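Local coordinates for protein putative phosphatase/phosphodiesterase MPN_349 (Mycoplasma pneumoniae M129, PDB 1T71) that is a putative iron-dependent phosphatase or phosphodiesterase of the YmdB-like family, possibly acting on 2',3'-cyclic nucleotides, at residues Pro92-Thr97 and Lys133-Phe138; Arg119-Leu124 and Lys139-Leu144. One frame throughout, in Å; residues are numbered along the deposited sequence.

How the contacts relate
Contacts 1 and 2 are neighbours on the same side of the protein's centre, about 9 Å apart between their centres, and helix 137-145 runs through both. Contact 1 sets Pro137, the first residue of this helix, beside the loop 92-97; contact 2 lays the following turns over strand 117-124. The loop also meets the strand itself, through a probable hydrogen bond from Leu93 N to Asn122 O (2.9 Å). Neither contact supplies an iron ligand. The metal site is near, however: the side chains of Thr134 and Leu123 each lie about 12 Å from a bound iron, and Leu123 is about 7 Å from the side chain of the iron ligand His158.

Contact 1. Residues Pro92-Thr97 and Lys133-Phe138; sequences PLNLDT and KTTNPF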
loop_
_atom_site.group_PDB
_atom_site.type_symbol
_atom_site.label_atom_id
_atom_site.label_comp_id
_atom_site.label_asym_id
_atom_site.label_seq_id
_atom_site.Cartn_x
_atom_site.Cartn_y
_atom_site.Cartn_z
ATOM N N PRO A 92 -7.052 -5.635 6.035
ATOM C CA PRO A 92 -6.622 -5.373 7.415
ATOM C C PRO A 92 -7.049 -6.481 8.401
ATOM O O PRO A 92 -8.232 -6.804 8.512
ATOM C CB PRO A 92 -7.271 -4.024 7.722
ATOM C CG PRO A 92 -7.322 -3.358 6.355
ATOM C CD PRO A 92 -7.796 -4.488 5.482
ATOM N N LEU A 93 -6.071 -7.056 9.102
ATOM C CA LEU A 93 -6.300 -8.132 10.077
ATOM C C LEU A 93 -6.983 -7.599 11.328
ATOM O O LEU A 93 -7.784 -8.271 11.974
ATOM C CB LEU A 93 -4.950 -8.754 10.469
ATOM C CG LEU A 93 -4.915 -9.848 11.541
ATOM C CD1 LEU A 93 -5.690 -11.075 11.069
ATOM C CD2 LEU A 93 -3.465 -10.228 11.815
ATOM N N ASN A 94 -6.610 -6.365 11.631
ATOM C CA ASN A 94 -7.018 -5.543 12.766
ATOM C C ASN A 94 -8.526 -5.247 12.951
ATOM O O ASN A 94 -8.877 -4.208 13.518
ATOM C CB ASN A 94 -6.253 -4.223 12.595
ATOM C CG ASN A 94 -5.905 -3.590 13.885
ATOM O OD1 ASN A 94 -5.548 -4.282 14.842
ATOM N ND2 ASN A 94 -5.980 -2.260 13.936
ATOM N N LEU A 95 -9.408 -6.144 12.512
ATOM C CA LEU A 95 -10.857 -5.894 12.587
ATOM C C LEU A 95 -11.642 -6.412 13.800
ATOM O O LEU A 95 -11.517 -7.569 14.194
ATOM C CB LEU A 95 -11.520 -6.412 11.304
ATOM C CG LEU A 95 -10.910 -5.910 9.985
ATOM C CD1 LEU A 95 -11.614 -6.573 8.805
ATOM C CD2 LEU A 95 -11.028 -4.401 9.889
ATOM N N ASP A 96 -12.469 -5.542 14.376
ATOM C CA ASP A 96 -13.290 -5.897 15.533
ATOM C C ASP A 96 -14.512 -6.689 15.067
ATOM O O ASP A 96 -15.085 -6.394 14.016
ATOM C CB ASP A 96 -13.730 -4.628 16.272
ATOM C CG ASP A 96 -14.612 -4.923 17.476
ATOM O OD1 ASP A 96 -15.795 -5.273 17.282
ATOM O OD2 ASP A 96 -14.121 -4.816 18.619
ATOM N N THR A 97 -14.915 -7.684 15.851
ATOM C CA THR A 97 -16.051 -8.522 15.484
ATOM C C THR A 97 -17.373 -7.789 15.263
ATOM O O THR A 97 -18.257 -8.307 14.586
ATOM C CB THR A 97 -16.266 -9.651 16.514
ATOM O OG1 THR A 97 -16.280 -9.105 17.839
ATOM C CG2 THR A 97 -15.156 -10.687 16.397
ATOM N N LYS A 133 -15.233 -0.150 14.066
ATOM C CA LYS A 133 -14.278 -0.322 15.144
ATOM C C LYS A 133 -13.179 -1.345 14.818
ATOM O O LYS A 133 -13.430 -2.372 14.188
ATOM C CB LYS A 133 -15.037 -0.715 16.415
ATOM C CG LYS A 133 -14.155 -1.006 17.605
ATOM C CD LYS A 133 -14.835 -0.615 18.917
ATOM C CE LYS A 133 -13.954 -0.992 20.104
ATOM N NZ LYS A 133 -12.518 -0.643 19.851
ATOM N N THR A 134 -11.957 -1.050 15.248
ATOM C CA THR A 134 -10.821 -1.935 15.005
ATOM C C THR A 134 -10.152 -2.337 16.315
ATOM O O THR A 134 -10.322 -1.681 17.342
ATOM C CB THR A 134 -9.742 -1.248 14.135
ATOM O OG1 THR A 134 -9.278 -0.070 14.803
ATOM C CG2 THR A 134 -10.301 -0.857 12.773
ATOM N N THR A 135 -9.386 -3.421 16.268
ATOM C CA THR A 135 -8.653 -3.894 17.437
ATOM C C THR A 135 -7.252 -3.289 17.356
ATOM O O THR A 135 -6.850 -2.821 16.296
ATOM C CB THR A 135 -8.561 -5.421 17.444
ATOM O OG1 THR A 135 -8.095 -5.873 16.170
ATOM C CG2 THR A 135 -9.931 -6.030 17.716
ATOM N N ASN A 136 -6.516 -3.291 18.466
ATOM C CA ASN A 136 -5.174 -2.702 18.504
ATOM C C ASN A 136 -4.164 -3.396 17.578
ATOM O O ASN A 136 -3.907 -4.588 17.719
ATOM C CB ASN A 136 -4.642 -2.717 19.937
ATOM C CG ASN A 136 -3.464 -1.781 20.124
ATOM O OD1 ASN A 136 -3.622 -0.654 20.602
ATOM N ND2 ASN A 136 -2.282 -2.229 19.729
ATOM N N PRO A 137 -3.555 -2.638 16.641
ATOM C CA PRO A 137 -2.569 -3.142 15.676
ATOM C C PRO A 137 -1.339 -3.730 16.364
ATOM O O PRO A 137 -0.833 -4.782 15.972
ATOM C CB PRO A 137 -2.196 -1.901 14.859
ATOM C CG PRO A 137 -3.263 -0.896 15.184
ATOM C CD PRO A 137 -3.602 -1.170 16.602
ATOM N N PHE A 138 -0.851 -3.023 17.379
ATOM C CA PHE A 138 0.323 -3.457 18.132
ATOM C C PHE A 138 0.072 -4.816 18.776
ATOM O O PHE A 138 0.863 -5.748 18.621
ATOM C CB PHE A 138 0.665 -2.428 19.219
ATOM C CG PHE A 138 1.204 -1.128 18.682
ATOM C CD1 PHE A 138 2.576 -0.898 18.628
ATOM C CD2 PHE A 138 0.343 -0.143 18.209
ATOM C CE1 PHE A 138 3.081 0.292 18.108
ATOM C CE2 PHE A 138 0.842 1.055 17.684
ATOM C CZ PHE A 138 2.213 1.271 17.633
#
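The Asp96 side chain lies obliquely across Lys133, its CB 3.9 Å from Lys133 CG, at one end of a single antiparallel beta bridge between two loops of the calcineurin-like metallophosphatase fold. Leu95 and Thr134 are the bridged, non-hydrogen-bonded pair, with CA atoms 4.6 Å apart; the bonds fall to their neighbours. Thr135 N donates to Asn94 O at 2.9 Å, coming from above the carbonyl plane (45° out of it). Beyond the pair, Asp96 N makes a weak bond of 3.3 Å to Lys133 O. The Asp96 carboxylate is turned anti to the backbone N (chi1 179°), and its OD1 accepts the N-H of Ser98 within its own loop. Its OD2 stays 4.6 Å from Lys133 NZ, a distance at which the opposite charges may attract without touching. The lysine chain is bent at chi2 and chi4, which brings NZ round to a weak bond with Thr134 O. At the other end, the Asn94 amide packs against the ring of Pro137, the first residue of helix 137-145 after the N-cap Asn136; because it is modelled too close to Thr135 O, its exact placement is doubtful. The Leu95 side chain leaves its backbone facing away from 133-138 and touches Trp74 and Phe132. On the Asp96 side, Thr135 CG2 rests 4.0 Å from Asp96 CA.

Contact 2. Residues Arg119-Leu124 and Lys139-Leu144; sequences RITNLL and KVLKEL
Leu123 divides its two methyls between neighbouring residues of helix 137-145, in the beta-alpha-beta unit formed by strand 117-124, this helix and strand 152-158. CD1 presses on Leu141 CB at 3.9 Å, the two leucine side chains set roughly perpendicular. CD2 meets Val140 CG1 at 4.0 Å, and here the valine and leucine side chains run alongside, oppositely directed. Further back along the strand, Thr121 and Leu144 meet end on, with Leu144 CD2 3.6 Å from Thr121 OG1. The Arg119 chain, extended from CG to NE, passes Leu144 at a slant and brings NH2 to 3.4 Å from Leu144 CD1, so one leucine spans both strand residues. No hydrogen bond joins 119-124 to 139-144; the layer is held by van der Waals contact, with the axes of the two short segments 10.2 Å apart at their closest and running nearly antiparallel (158°).

A second shell surrounds these groups. Thr121 OG1, set beside the backbone N (chi1 -58°), is hydrogen-bonded to Ser108 OG of the adjoining strand 108-112, which satisfies the hydroxyl that Leu144 covers. Strand 152-158 lies along the other edge, pairing by backbone bonds with Arg119 and Thr121, while its His153 touches Arg119, Thr121 and Leu144. Phe168 and Phe172 of helix 162-172 pack on Leu123 and Leu141 respectively, and Leu93 and Asn94 of the loop 92-97 lie against Val140. At the far end the Arg119 guanidinium has a like charge close by, its NH2 lying near Lys147 NZ.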
loop_
_atom_site.group_PDB
_atom_site.type_symbol
_atom_site.label_atom_id
_atom_site.label_comp_id
_atom_site.label_asym_id
_atom_site.label_seq_id
_atom_site.Cartn_x
_atom_site.Cartn_y
_atom_site.Cartn_z
ATOM N N ARG A 119 5.251 -14.528 4.875
ATOM C CA ARG A 119 3.987 -14.041 5.403
ATOM C C ARG A 119 3.747 -12.579 5.022
ATOM O O ARG A 119 4.668 -11.761 5.054
ATOM C CB ARG A 119 3.981 -14.184 6.920
ATOM C CG ARG A 119 2.607 -14.217 7.535
ATOM C CD ARG A 119 2.667 -14.514 9.026
ATOM N NE ARG A 119 1.342 -14.832 9.538
ATOM C CZ ARG A 119 0.841 -16.060 9.618
ATOM N NH1 ARG A 119 1.559 -17.102 9.232
ATOM N NH2 ARG A 119 -0.390 -16.239 10.071
ATOM N N ILE A 120 2.518 -12.261 4.628
ATOM C CA ILE A 120 2.163 -10.888 4.281
ATOM C C ILE A 120 0.993 -10.494 5.165
ATOM O O ILE A 120 -0.050 -11.156 5.161
ATOM C CB ILE A 120 1.737 -10.734 2.800
ATOM C CG1 ILE A 120 2.903 -11.077 1.871
ATOM C CG2 ILE A 120 1.285 -9.293 2.544
ATOM C CD1 ILE A 120 2.553 -10.979 0.386
ATOM N N THR A 121 1.178 -9.421 5.928
ATOM C CA THR A 121 0.161 -8.931 6.849
ATOM C C THR A 121 -0.171 -7.462 6.582
ATOM O O THR A 121 0.713 -6.651 6.294
ATOM C CB THR A 121 0.636 -9.090 8.309
ATOM O OG1 THR A 121 0.924 -10.470 8.559
ATOM C CG2 THR A 121 -0.436 -8.620 9.287
ATOM N N ASN A 122 -1.455 -7.137 6.695
ATOM C CA ASN A 122 -1.976 -5.790 6.467
ATOM C C ASN A 122 -2.702 -5.369 7.745
ATOM O O ASN A 122 -3.482 -6.137 8.301
ATOM C CB ASN A 122 -2.935 -5.824 5.258
ATOM C CG ASN A 122 -3.532 -4.454 4.912
ATOM O OD1 ASN A 122 -2.882 -3.406 5.055
ATOM N ND2 ASN A 122 -4.771 -4.467 4.420
ATOM N N LEU A 123 -2.431 -4.159 8.219
ATOM C CA LEU A 123 -3.063 -3.661 9.441
ATOM C C LEU A 123 -3.491 -2.206 9.296
ATOM O O LEU A 123 -2.943 -1.468 8.476
ATOM C CB LEU A 123 -2.094 -3.774 10.618
ATOM C CG LEU A 123 -1.665 -5.175 11.064
ATOM C CD1 LEU A 123 -0.268 -5.114 11.672
ATOM C CD2 LEU A 123 -2.674 -5.721 12.068
ATOM N N LEU A 124 -4.472 -1.803 10.101
ATOM C CA LEU A 124 -4.976 -0.429 10.102
ATOM C C LEU A 124 -4.490 0.305 11.348
ATOM O O LEU A 124 -4.632 -0.180 12.474
ATOM C CB LEU A 124 -6.511 -0.417 10.068
ATOM C CG LEU A 124 -7.194 -0.401 8.697
ATOM C CD1 LEU A 124 -8.655 -0.801 8.839
ATOM C CD2 LEU A 124 -7.084 0.991 8.093
ATOM N N LYS A 139 -1.036 -4.929 19.497
ATOM C CA LYS A 139 -1.369 -6.184 20.157
ATOM C C LYS A 139 -1.616 -7.302 19.148
ATOM O O LYS A 139 -1.091 -8.401 19.296
ATOM C CB LYS A 139 -2.593 -5.994 21.059
ATOM C CG LYS A 139 -2.374 -4.917 22.110
ATOM C CD LYS A 139 -3.494 -4.856 23.128
ATOM C CE LYS A 139 -3.198 -3.781 24.157
ATOM N NZ LYS A 139 -4.231 -3.717 25.224
ATOM N N VAL A 140 -2.400 -7.017 18.113
ATOM C CA VAL A 140 -2.697 -8.024 17.094
ATOM C C VAL A 140 -1.454 -8.604 16.432
ATOM O O VAL A 140 -1.315 -9.819 16.327
ATOM C CB VAL A 140 -3.610 -7.453 15.980
ATOM C CG1 VAL A 140 -3.704 -8.445 14.816
ATOM C CG2 VAL A 140 -4.998 -7.183 16.542
ATOM N N LEU A 141 -0.554 -7.738 15.976
ATOM C CA LEU A 141 0.650 -8.203 15.303
ATOM C C LEU A 141 1.572 -8.950 16.259
ATOM O O LEU A 141 2.232 -9.906 15.862
ATOM C CB LEU A 141 1.383 -7.023 14.653
ATOM C CG LEU A 141 2.529 -7.335 13.679
ATOM C CD1 LEU A 141 3.803 -7.556 14.437
ATOM C CD2 LEU A 141 2.197 -8.555 12.830
ATOM N N LYS A 142 1.600 -8.520 17.518
ATOM C CA LYS A 142 2.438 -9.160 18.531
ATOM C C LYS A 142 2.009 -10.622 18.686
ATOM O O LYS A 142 2.840 -11.535 18.627
ATOM C CB LYS A 142 2.293 -8.414 19.858
ATOM C CG LYS A 142 3.501 -8.489 20.778
ATOM C CD LYS A 142 3.442 -9.679 21.704
ATOM C CE LYS A 142 4.588 -9.638 22.721
ATOM N NZ LYS A 142 4.592 -8.412 23.573
ATOM N N GLU A 143 0.710 -10.839 18.881
ATOM C CA GLU A 143 0.172 -12.191 19.023
ATOM C C GLU A 143 0.487 -13.048 17.805
ATOM O O GLU A 143 0.833 -14.225 17.933
ATOM C CB GLU A 143 -1.344 -12.161 19.209
ATOM C CG GLU A 143 -1.793 -11.910 20.626
ATOM C CD GLU A 143 -3.128 -12.574 20.917
ATOM O OE1 GLU A 143 -3.603 -12.474 22.073
ATOM O OE2 GLU A 143 -3.697 -13.199 19.987
ATOM N N LEU A 144 0.349 -12.464 16.619
ATOM C CA LEU A 144 0.629 -13.195 15.391
ATOM C C LEU A 144 2.105 -13.589 15.369
ATOM O O LEU A 144 2.443 -14.719 15.028
ATOM C CB LEU A 144 0.299 -12.334 14.168
ATOM C CG LEU A 144 0.380 -13.028 12.807
ATOM C CD1 LEU A 144 -0.687 -14.120 12.722
ATOM C CD2 LEU A 144 0.172 -12.007 11.697
#